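Long-range contacts in endo-beta-1,4-glucanase (Bacillus licheniformis, PDB 2JEN), which hydrolyses beta-1,4-glucan backbone linkages of xyloglucan, and probably of related glucans, as a family 12 glycoside hydrolase: residues H180-Y185 / F200-T205; K44-F49 / N255-V260; V76-S81 / G246-I251. The protein carries 1 engineered substitution. All coordinates share one frame; numbering follows the deposited sequence. Where two conformers were deposited one is given.

Contact 1: H180-Y185 / F200-T205; sequences HSWKVY and FSFIRT
The six-membered edge of the W182 indole tucks beneath the aliphatic start of R204, with W182 CZ3 3.6 Å from R204 CB and R204 CG over one ring face near its rim. The guanidinium stands almost upright to the indole, 85° between planes, and continues past it to H180. With CG turned away from its own nitrogen (chi1 -159°) and the chain straight through to NE, R204 delivers NE to H180 ND1 at 2.8 Å in a nearly linear bond of 172°. NE lies in the imidazole plane and ND1 in the guanidinium plane; NH2 adds a weak bond to the same nitrogen, while NH1 is held by A206 O. A leucine replacing R204 would probably leave H180 ND1 without its donor and the imidazole freer to turn. Strands 180-192 and 195-204 form a beta hairpin in the cleft-bearing sheet of the GH12 jelly roll; here K183 with I203 and Y185 with S201 are hydrogen-bonded pairs. K183 N reaches I203 O at 2.8 Å, and Y185 N reaches S201 O at 2.9 Å. W182, V184, F202 and R204 share one face. There the F202 ring lies alongside V184, F202 CD2 being 3.9 Å from V184 CG2, and both F202 and W182 meet F218 of helix 215-225 edge-to-face; W182 NE1 is bonded to I177 O. K183, Y185, S201 and I203 occupy the other face, where the side chain of S201 lies about 5 Å from a bound glucose unit and P167 of the glycan pocket packs on Y185. K183 CE packs on I203 CG2, and a water accepting from K183 NZ at 3.0 Å donates to T205 O.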
loop_
_atom_site.group_PDB
_atom_site.type_symbol
_atom_site.label_atom_id
_atom_site.label_comp_id
_atom_site.label_asym_id
_atom_site.label_seq_id
_atom_site.Cartn_x
_atom_site.Cartn_y
_atom_site.Cartn_z
ATOM N N HIS A 180 -33.507 4.299 27.289
ATOM C CA HIS A 180 -32.528 3.220 27.214
ATOM C C HIS A 180 -32.036 2.911 28.633
ATOM O O HIS A 180 -31.987 3.800 29.484
ATOM C CB HIS A 180 -31.310 3.654 26.380
ATOM C CG HIS A 180 -31.613 4.046 24.961
ATOM N ND1 HIS A 180 -31.381 3.201 23.902
ATOM C CD2 HIS A 180 -32.123 5.182 24.436
ATOM C CE1 HIS A 180 -31.717 3.812 22.780
ATOM N NE2 HIS A 180 -32.170 5.017 23.070
ATOM N N SER A 181 -31.598 1.678 28.833
ATOM C CA SER A 181 -30.936 1.282 30.085
ATOM C C SER A 181 -29.424 1.301 29.936
ATOM O O SER A 181 -28.887 0.755 28.971
ATOM C CB SER A 181 -31.367 -0.105 30.503
ATOM O OG SER A 181 -32.770 -0.056 30.786
ATOM N N TRP A 182 -28.743 1.836 30.948
ATOM C CA TRP A 182 -27.302 2.081 30.933
ATOM C C TRP A 182 -26.681 1.604 32.227
ATOM O O TRP A 182 -27.153 1.937 33.318
ATOM C CB TRP A 182 -27.017 3.581 30.834
ATOM C CG TRP A 182 -27.759 4.296 29.735
ATOM C CD1 TRP A 182 -28.908 4.966 29.877
ATOM C CD2 TRP A 182 -27.408 4.379 28.357
ATOM N NE1 TRP A 182 -29.329 5.466 28.685
ATOM C CE2 TRP A 182 -28.410 5.134 27.727
ATOM C CE3 TRP A 182 -26.328 3.900 27.593
ATOM C CZ2 TRP A 182 -28.397 5.386 26.345
ATOM C CZ3 TRP A 182 -26.318 4.145 26.242
ATOM C CH2 TRP A 182 -27.313 4.909 25.627
ATOM N N LYS A 183 -25.572 0.885 32.121
ATOM C CA LYS A 183 -24.707 0.633 33.281
ATOM C C LYS A 183 -23.792 1.846 33.444
ATOM O O LYS A 183 -23.131 2.254 32.497
ATOM C CB LYS A 183 -23.879 -0.629 33.066
ATOM C CG LYS A 183 -24.723 -1.856 32.875
ATOM C CD LYS A 183 -23.866 -3.046 32.446
ATOM C CE LYS A 183 -23.458 -2.949 30.899
ATOM N NZ LYS A 183 -22.774 -4.201 30.380
ATOM N N VAL A 184 -23.767 2.434 34.621
ATOM C CA VAL A 184 -23.050 3.663 34.912
ATOM C C VAL A 184 -21.761 3.348 35.655
ATOM O O VAL A 184 -21.776 2.550 36.597
ATOM C CB VAL A 184 -23.887 4.625 35.774
ATOM C CG1 VAL A 184 -23.120 5.893 36.120
ATOM C CG2 VAL A 184 -25.245 4.893 35.142
ATOM N N TYR A 185 -20.659 3.930 35.210
ATOM C CA TYR A 185 -19.342 3.800 35.804
ATOM C C TYR A 185 -18.739 5.160 36.089
ATOM O O TYR A 185 -18.981 6.140 35.354
ATOM C CB TYR A 185 -18.404 3.052 34.865
ATOM C CG TYR A 185 -18.865 1.647 34.581
ATOM C CD1 TYR A 185 -19.888 1.397 33.686
ATOM C CD2 TYR A 185 -18.229 0.549 35.159
ATOM C CE1 TYR A 185 -20.310 0.106 33.418
ATOM C CE2 TYR A 185 -18.658 -0.757 34.878
ATOM C CZ TYR A 185 -19.696 -0.942 34.031
ATOM O OH TYR A 185 -20.125 -2.248 33.734
ATOM N N PHE A 200 -17.225 9.521 33.334
ATOM C CA PHE A 200 -18.495 8.941 33.614
ATOM C C PHE A 200 -18.962 8.201 32.370
ATOM O O PHE A 200 -19.139 8.846 31.315
ATOM C CB PHE A 200 -19.530 10.010 33.960
ATOM C CG PHE A 200 -19.097 10.948 35.055
ATOM C CD1 PHE A 200 -19.249 10.599 36.374
ATOM C CD2 PHE A 200 -18.587 12.197 34.755
ATOM C CE1 PHE A 200 -18.857 11.480 37.368
ATOM C CE2 PHE A 200 -18.230 13.090 35.742
ATOM C CZ PHE A 200 -18.376 12.724 37.074
ATOM N N SER A 201 -19.082 6.894 32.473
ATOM C CA SER A 201 -19.439 6.057 31.306
ATOM C C SER A 201 -20.791 5.433 31.500
ATOM O O SER A 201 -21.081 4.882 32.554
ATOM C CB SER A 201 -18.411 4.946 31.055
ATOM O OG SER A 201 -17.099 5.494 30.907
ATOM N N PHE A 202 -21.604 5.515 30.463
ATOM C CA PHE A 202 -22.926 4.922 30.367
ATOM C C PHE A 202 -22.887 3.857 29.273
ATOM O O PHE A 202 -22.680 4.190 28.114
ATOM C CB PHE A 202 -23.948 5.996 29.977
ATOM C CG PHE A 202 -24.110 7.079 30.990
ATOM C CD1 PHE A 202 -23.201 8.135 31.062
ATOM C CD2 PHE A 202 -25.149 7.040 31.929
ATOM C CE1 PHE A 202 -23.322 9.126 32.031
ATOM C CE2 PHE A 202 -25.277 8.056 32.873
ATOM C CZ PHE A 202 -24.387 9.078 32.950
ATOM N N ILE A 203 -22.999 2.591 29.663
ATOM C CA ILE A 203 -22.883 1.473 28.720
ATOM C C ILE A 203 -24.235 0.835 28.508
ATOM O O ILE A 203 -24.844 0.304 29.444
ATOM C CB ILE A 203 -21.827 0.431 29.159
ATOM C CG1 ILE A 203 -20.446 1.087 29.149
ATOM C CG2 ILE A 203 -21.862 -0.852 28.242
ATOM C CD1 ILE A 203 -19.321 0.193 29.549
ATOM N N ARG A 204 -24.746 0.902 27.304
ATOM C CA ARG A 204 -26.092 0.372 27.068
ATOM C C ARG A 204 -26.133 -1.071 27.426
ATOM O O ARG A 204 -25.192 -1.794 27.192
ATOM C CB ARG A 204 -26.534 0.614 25.615
ATOM C CG ARG A 204 -28.047 0.568 25.449
ATOM C CD ARG A 204 -28.414 0.881 24.003
ATOM N NE ARG A 204 -29.875 0.850 23.778
ATOM C CZ ARG A 204 -30.575 -0.217 23.422
ATOM N NH1 ARG A 204 -30.040 -1.399 23.237
ATOM N NH2 ARG A 204 -31.906 -0.084 23.258
ATOM N N THR A 205 -27.245 -1.546 28.034
ATOM C CA THR A 205 -27.248 -2.927 28.531
ATOM C C THR A 205 -27.261 -3.958 27.424
ATOM O O THR A 205 -26.841 -5.102 27.652
ATOM C CB THR A 205 -28.420 -3.189 29.497
ATOM O OG1 THR A 205 -29.639 -2.835 28.855
ATOM C CG2 THR A 205 -28.266 -2.337 30.764
HETATM O O HOH W 1 -25.396 -5.510 29.994
#

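Contact 2: K44-F49 / N255-V260; sequences KKYYIF and NWDVTV. With SO4 (sulfate ion), chain H.
Strands 46-49 and 255-260 run 10.1 Å apart at their closest, with N-to-C directions 128° apart, so long side chains rather than paired backbones span the gap. Y46 crosses it and plugs its hydroxyl into the backbone of the facing strand. V258 N donates to Y46 OH at 3.0 Å, almost perfectly straight, while Y46 OH donates in turn to D257 OD1 at 2.6 Å in one of the two conformers modelled for that aspartate. The carboxylate is met on its anti side. Donor and acceptor together anchor the hydroxyl. Over one face of the ring, W256 approaches edge-to-face, its NE1 3.3 Å from the plane and over the centre, and the two ring planes are 72° apart. The opposite face of Y46 carries K45 CG near its rim, which leaves the tyrosine clasped between its own neighbour and the indole. K45 starts with CG anti to the backbone N (chi1 -173°) and stays extended to its end, bringing K45 NZ to V258 O at 2.8 Å; a weak bond of 3.2 Å also links K45 NZ to Y46 OH. Thus V258 offers its N-H to one of these residues and its carbonyl to the other. A water accepts from K45 NZ and donates to D257 OD1. K44 heads elsewhere, its NZ bonded to sulfate O2 at 2.7 Å; the same ion is held by N43 N of the second subunit. That K45 and Y46, although consecutive, both face F41 fits a classic beta bulge, here placing two neighbouring side chains across the interface between the facing sheets of a GH12 beta-sandwich.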
loop_
_atom_site.group_PDB
_atom_site.type_symbol
_atom_site.label_atom_id
_atom_site.label_comp_id
_atom_site.label_asym_id
_atom_site.label_seq_id
_atom_site.Cartn_x
_atom_site.Cartn_y
_atom_site.Cartn_z
ATOM N N LYS A 44 -18.028 22.690 7.770
ATOM C CA LYS A 44 -17.010 22.581 8.802
ATOM C C LYS A 44 -17.573 22.571 10.238
ATOM O O LYS A 44 -16.821 22.767 11.174
ATOM C CB LYS A 44 -15.873 23.584 8.668
ATOM C CG LYS A 44 -15.120 23.535 7.358
ATOM C CD LYS A 44 -13.949 24.474 7.301
ATOM C CE LYS A 44 -12.753 24.052 8.127
ATOM N NZ LYS A 44 -11.576 24.984 8.044
ATOM N N LYS A 45 -18.844 22.232 10.397
ATOM C CA LYS A 45 -19.412 22.027 11.744
ATOM C C LYS A 45 -18.850 20.763 12.381
ATOM O O LYS A 45 -18.726 20.679 13.594
ATOM C CB LYS A 45 -20.935 21.899 11.648
ATOM C CG LYS A 45 -21.655 21.849 12.993
ATOM C CD LYS A 45 -23.153 21.628 12.779
ATOM C CE LYS A 45 -23.847 21.353 14.111
ATOM N NZ LYS A 45 -25.308 21.079 13.985
ATOM N N TYR A 46 -18.505 19.801 11.546
ATOM C CA TYR A 46 -17.960 18.521 12.018
ATOM C C TYR A 46 -16.704 18.195 11.272
ATOM O O TYR A 46 -16.483 18.661 10.152
ATOM C CB TYR A 46 -18.949 17.389 11.748
ATOM C CG TYR A 46 -20.381 17.622 12.176
ATOM C CD1 TYR A 46 -20.721 17.914 13.491
ATOM C CD2 TYR A 46 -21.406 17.509 11.261
ATOM C CE1 TYR A 46 -22.060 18.080 13.862
ATOM C CE2 TYR A 46 -22.714 17.682 11.616
ATOM C CZ TYR A 46 -23.037 17.959 12.918
ATOM O OH TYR A 46 -24.367 18.126 13.277
ATOM N N TYR A 47 -15.910 17.305 11.852
ATOM C CA TYR A 47 -14.894 16.586 11.046
ATOM C C TYR A 47 -14.754 15.186 11.512
ATOM O O TYR A 47 -14.882 14.882 12.696
ATOM C CB TYR A 47 -13.526 17.291 11.047
ATOM C CG TYR A 47 -12.931 17.615 12.406
ATOM C CD1 TYR A 47 -13.235 18.799 13.056
ATOM C CD2 TYR A 47 -12.019 16.748 13.024
ATOM C CE1 TYR A 47 -12.648 19.095 14.277
ATOM C CE2 TYR A 47 -11.431 17.083 14.249
ATOM C CZ TYR A 47 -11.773 18.241 14.876
ATOM O OH TYR A 47 -11.160 18.578 16.068
ATOM N N ILE A 48 -14.511 14.303 10.562
ATOM C CA ILE A 48 -14.053 12.959 10.859
ATOM C C ILE A 48 -12.561 13.103 11.160
ATOM O O ILE A 48 -11.836 13.780 10.444
ATOM C CB ILE A 48 -14.306 11.954 9.699
ATOM C CG1 ILE A 48 -15.714 12.119 9.087
ATOM C CG2 ILE A 48 -14.067 10.549 10.183
ATOM C CD1 ILE A 48 -15.987 11.235 7.885
ATOM N N PHE A 49 -12.135 12.439 12.206
ATOM C CA PHE A 49 -10.790 12.606 12.755
ATOM C C PHE A 49 -10.078 11.260 12.891
ATOM O O PHE A 49 -10.577 10.340 13.546
ATOM C CB PHE A 49 -10.933 13.255 14.146
ATOM C CG PHE A 49 -9.640 13.655 14.825
ATOM C CD1 PHE A 49 -8.558 14.158 14.121
ATOM C CD2 PHE A 49 -9.556 13.596 16.194
ATOM C CE1 PHE A 49 -7.399 14.554 14.784
ATOM C CE2 PHE A 49 -8.388 13.969 16.837
ATOM C CZ PHE A 49 -7.329 14.453 16.144
ATOM N N ASN A 255 -26.508 8.100 9.418
ATOM C CA ASN A 255 -27.182 9.283 9.912
ATOM C C ASN A 255 -26.361 9.865 11.038
ATOM O O ASN A 255 -25.894 9.127 11.905
ATOM C CB ASN A 255 -28.603 8.986 10.402
ATOM C CG ASN A 255 -29.413 10.252 10.597
ATOM O OD1 ASN A 255 -29.382 11.173 9.779
ATOM N ND2 ASN A 255 -30.098 10.323 11.710
ATOM N N TRP A 256 -26.224 11.178 11.035
ATOM C CA TRP A 256 -25.453 11.874 12.054
ATOM C C TRP A 256 -25.893 13.304 12.225
ATOM O O TRP A 256 -26.003 14.040 11.244
ATOM C CB TRP A 256 -23.974 11.898 11.664
ATOM C CG TRP A 256 -23.159 12.791 12.504
ATOM C CD1 TRP A 256 -22.664 14.022 12.171
ATOM C CD2 TRP A 256 -22.782 12.575 13.878
ATOM N NE1 TRP A 256 -21.975 14.574 13.219
ATOM C CE2 TRP A 256 -22.032 13.697 14.285
ATOM C CE3 TRP A 256 -23.007 11.550 14.795
ATOM C CZ2 TRP A 256 -21.484 13.799 15.537
ATOM C CZ3 TRP A 256 -22.498 11.681 16.067
ATOM C CH2 TRP A 256 -21.712 12.769 16.417
ATOM N N ASP A 257 -26.114 13.723 13.469
ATOM C CA ASP A 257 -26.145 15.155 13.755
ATOM C C ASP A 257 -26.065 15.388 15.250
ATOM O O ASP A 257 -26.377 14.517 16.058
ATOM C CB ASP A 257 -27.401 15.878 13.212
ATOM C CG ASP A 257 -27.184 16.585 11.865
ATOM O OD1 ASP A 257 -26.128 17.194 11.610
ATOM O OD2 ASP A 257 -28.116 16.566 11.022
ATOM N N VAL A 258 -25.541 16.561 15.571
ATOM C CA VAL A 258 -25.548 17.091 16.939
ATOM C C VAL A 258 -25.934 18.522 16.891
ATOM O O VAL A 258 -25.319 19.314 16.191
ATOM C CB VAL A 258 -24.164 17.001 17.639
ATOM C CG1 VAL A 258 -24.258 17.542 19.091
ATOM C CG2 VAL A 258 -23.625 15.583 17.602
ATOM N N THR A 259 -27.001 18.866 17.610
ATOM C CA THR A 259 -27.511 20.232 17.591
ATOM C C THR A 259 -27.769 20.734 19.005
ATOM O O THR A 259 -28.443 20.048 19.768
ATOM C CB THR A 259 -28.821 20.309 16.771
ATOM O OG1 THR A 259 -28.643 19.660 15.501
ATOM C CG2 THR A 259 -29.209 21.765 16.556
ATOM N N VAL A 260 -27.238 21.900 19.299
ATOM C CA VAL A 260 -27.447 22.565 20.575
ATOM C C VAL A 260 -28.578 23.580 20.373
ATOM O O VAL A 260 -28.441 24.491 19.560
ATOM C CB VAL A 260 -26.191 23.274 21.013
ATOM C CG1 VAL A 260 -26.406 24.021 22.321
ATOM C CG2 VAL A 260 -25.007 22.297 21.083
HETATM S S SO4 H . -12.410 27.430 5.228
HETATM O O1 SO4 H . -11.792 28.466 4.385
HETATM O O2 SO4 H . -11.403 26.814 6.099
HETATM O O3 SO4 H . -13.407 28.093 6.073
HETATM O O4 SO4 H . -13.038 26.363 4.504
HETATM O O HOH W 2 -26.297 20.253 11.462
#

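Contact 3: V76-S81 / G246-I251; sequences VWNWPS and GGTGQI
Four backbone hydrogen bonds tie W77 to G249 and W79 to G247, the tightest pair being W79 N to G247 O and G247 N to W79 O, both 2.8 Å. The strands are neighbours in the six-stranded antiparallel sheet of the GH12 jelly roll and run 178° apart, very nearly exactly antiparallel. Between these pairs N78 sits opposite T248 in a non-hydrogen-bonded pair; in one of two modelled conformers T248 OG1 donates to N78 OD1 at 2.7 Å, and OG1 also takes a bond from Q250 NE2 of the third subunit. Q250 repeats that bond from its own end, to T248 of the fourth subunit, so this face takes part in the assembly. W77 and W79 point to the other face, toward V244 of strand 234-244 in the facing sheet, where W79 also stacks on W61 and bonds Q63 OE1 through NE1. G247 has backbone angles (phi 109°) that would jam a side chain against the preceding carbonyl, and at G246, where the chain turns a corner, a beta carbon would collide with S81 O. On G249 a beta carbon would come up against W77 CZ2. The indole, held with chi1 at 67° between its own N and carbonyl carbon, folds back across the glycine strand: G249 O stands 3.5 Å above the ring plane and Q250 N over the same face, both near the rim. Its outer corner reaches further along, CZ3 coming 3.5 Å from Q250 CA. At the ring edge W77 CD1 lies 3.3 Å from G247 O, and in the ring plane W77 NE1 donates at 2.9 Å to a water that itself donates to G246 O.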
loop_
_atom_site.group_PDB
_atom_site.type_symbol
_atom_site.label_atom_id
_atom_site.label_comp_id
_atom_site.label_asym_id
_atom_site.label_seq_id
_atom_site.Cartn_x
_atom_site.Cartn_y
_atom_site.Cartn_z
ATOM N N VAL A 76 -12.178 2.516 8.603
ATOM C CA VAL A 76 -11.736 1.172 8.435
ATOM C C VAL A 76 -10.423 1.067 9.231
ATOM O O VAL A 76 -9.618 1.997 9.196
ATOM C CB VAL A 76 -11.522 0.956 6.928
ATOM C CG1 VAL A 76 -11.286 -0.518 6.640
ATOM C CG2 VAL A 76 -12.744 1.553 6.115
ATOM N N TRP A 77 -10.182 -0.051 9.894
ATOM C CA TRP A 77 -9.019 -0.156 10.759
ATOM C C TRP A 77 -8.450 -1.566 10.849
ATOM O O TRP A 77 -9.135 -2.574 10.579
ATOM C CB TRP A 77 -9.366 0.289 12.192
ATOM C CG TRP A 77 -10.334 -0.584 12.960
ATOM C CD1 TRP A 77 -10.043 -1.691 13.687
ATOM C CD2 TRP A 77 -11.755 -0.397 13.089
ATOM N NE1 TRP A 77 -11.194 -2.204 14.261
ATOM C CE2 TRP A 77 -12.250 -1.418 13.916
ATOM C CE3 TRP A 77 -12.653 0.541 12.590
ATOM C CZ2 TRP A 77 -13.592 -1.496 14.284
ATOM C CZ3 TRP A 77 -14.003 0.441 12.940
ATOM C CH2 TRP A 77 -14.433 -0.556 13.799
ATOM N N ASN A 78 -7.197 -1.605 11.267
ATOM C CA ASN A 78 -6.522 -2.817 11.644
ATOM C C ASN A 78 -5.524 -2.533 12.744
ATOM O O ASN A 78 -4.580 -1.774 12.529
ATOM C CB ASN A 78 -5.750 -3.373 10.439
ATOM C CG ASN A 78 -4.939 -4.578 10.761
ATOM O OD1 ASN A 78 -5.387 -5.467 11.462
ATOM N ND2 ASN A 78 -3.713 -4.604 10.286
ATOM N N TRP A 79 -5.790 -3.079 13.943
ATOM C CA TRP A 79 -5.061 -2.780 15.186
ATOM C C TRP A 79 -4.629 -4.145 15.791
ATOM O O TRP A 79 -5.264 -4.668 16.710
ATOM C CB TRP A 79 -5.893 -1.974 16.177
ATOM C CG TRP A 79 -6.015 -0.572 15.731
ATOM C CD1 TRP A 79 -7.083 0.010 15.148
ATOM C CD2 TRP A 79 -4.991 0.423 15.774
ATOM N NE1 TRP A 79 -6.804 1.327 14.825
ATOM C CE2 TRP A 79 -5.504 1.581 15.175
ATOM C CE3 TRP A 79 -3.690 0.441 16.251
ATOM C CZ2 TRP A 79 -4.765 2.744 15.079
ATOM C CZ3 TRP A 79 -2.961 1.602 16.170
ATOM C CH2 TRP A 79 -3.498 2.735 15.566
ATOM N N PRO A 80 -3.571 -4.774 15.251
ATOM C CA PRO A 80 -3.211 -6.085 15.793
ATOM C C PRO A 80 -2.556 -6.034 17.172
ATOM O O PRO A 80 -1.364 -5.792 17.305
ATOM C CB PRO A 80 -2.275 -6.677 14.727
ATOM C CG PRO A 80 -2.430 -5.826 13.536
ATOM C CD PRO A 80 -2.762 -4.465 14.067
ATOM N N SER A 81 -3.350 -6.283 18.205
ATOM C CA SER A 81 -2.884 -6.249 19.590
ATOM C C SER A 81 -3.918 -6.919 20.504
ATOM O O SER A 81 -5.121 -6.800 20.272
ATOM C CB SER A 81 -2.753 -4.799 20.054
ATOM O OG SER A 81 -2.304 -4.730 21.436
ATOM N N GLY A 246 -8.142 -3.797 19.911
ATOM C CA GLY A 246 -7.467 -4.677 18.964
ATOM C C GLY A 246 -8.433 -5.222 17.954
ATOM O O GLY A 246 -9.645 -5.249 18.207
ATOM N N GLY A 247 -7.917 -5.683 16.828
ATOM C CA GLY A 247 -8.731 -6.279 15.787
ATOM C C GLY A 247 -8.854 -5.420 14.544
ATOM O O GLY A 247 -8.271 -4.325 14.451
ATOM N N THR A 248 -9.645 -5.921 13.601
ATOM C CA THR A 248 -9.797 -5.292 12.319
ATOM C C THR A 248 -11.265 -5.205 11.967
ATOM O O THR A 248 -12.051 -6.091 12.298
ATOM C CB THR A 248 -9.139 -6.153 11.205
ATOM O OG1 THR A 248 -7.859 -6.632 11.615
ATOM C CG2 THR A 248 -9.001 -5.377 9.933
ATOM N N GLY A 249 -11.642 -4.151 11.256
ATOM C CA GLY A 249 -13.020 -3.997 10.818
ATOM C C GLY A 249 -13.317 -2.613 10.323
ATOM O O GLY A 249 -12.423 -1.884 9.900
ATOM N N GLN A 250 -14.587 -2.243 10.340
ATOM C CA GLN A 250 -15.013 -0.972 9.864
ATOM C C GLN A 250 -16.343 -0.591 10.472
ATOM O O GLN A 250 -17.111 -1.464 10.934
ATOM C CB GLN A 250 -15.132 -1.001 8.352
ATOM C CG GLN A 250 -16.268 -1.840 7.819
ATOM C CD GLN A 250 -16.208 -1.991 6.327
ATOM O OE1 GLN A 250 -16.436 -1.021 5.572
ATOM N NE2 GLN A 250 -15.894 -3.206 5.878
ATOM N N ILE A 251 -16.616 0.699 10.434
ATOM C CA ILE A 251 -17.918 1.255 10.719
ATOM C C ILE A 251 -18.394 2.037 9.518
ATOM O O ILE A 251 -17.595 2.644 8.789
ATOM C CB ILE A 251 -17.879 2.190 11.962
ATOM C CG1 ILE A 251 -19.288 2.538 12.492
ATOM C CG2 ILE A 251 -17.093 3.477 11.694
ATOM C CD1 ILE A 251 -19.307 3.192 13.876
HETATM O O HOH W 3 -11.506 -4.231 16.298
#

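In the fold
The three contacts are well separated, their centres 23 to 24 Å apart, and lie in different parts of the family 12 beta-sandwich. Along the chain they nest: contact 2 closes the longest loop, contact 3 lies inside it, and contact 1, a local hairpin, lies inside both. Contacts 2 and 3 share strand 247-260, whose first half pairs with strand 72-79 in the six-stranded sheet and whose second half faces strand 46-49 of the other. That second sheet also holds contact 1, on the opposite side of the chain's centre from contact 2. Contact 3 therefore joins strands within one sheet, contact 2 joins the sheets to each other, and contact 1 builds part of the glycan-binding sheet.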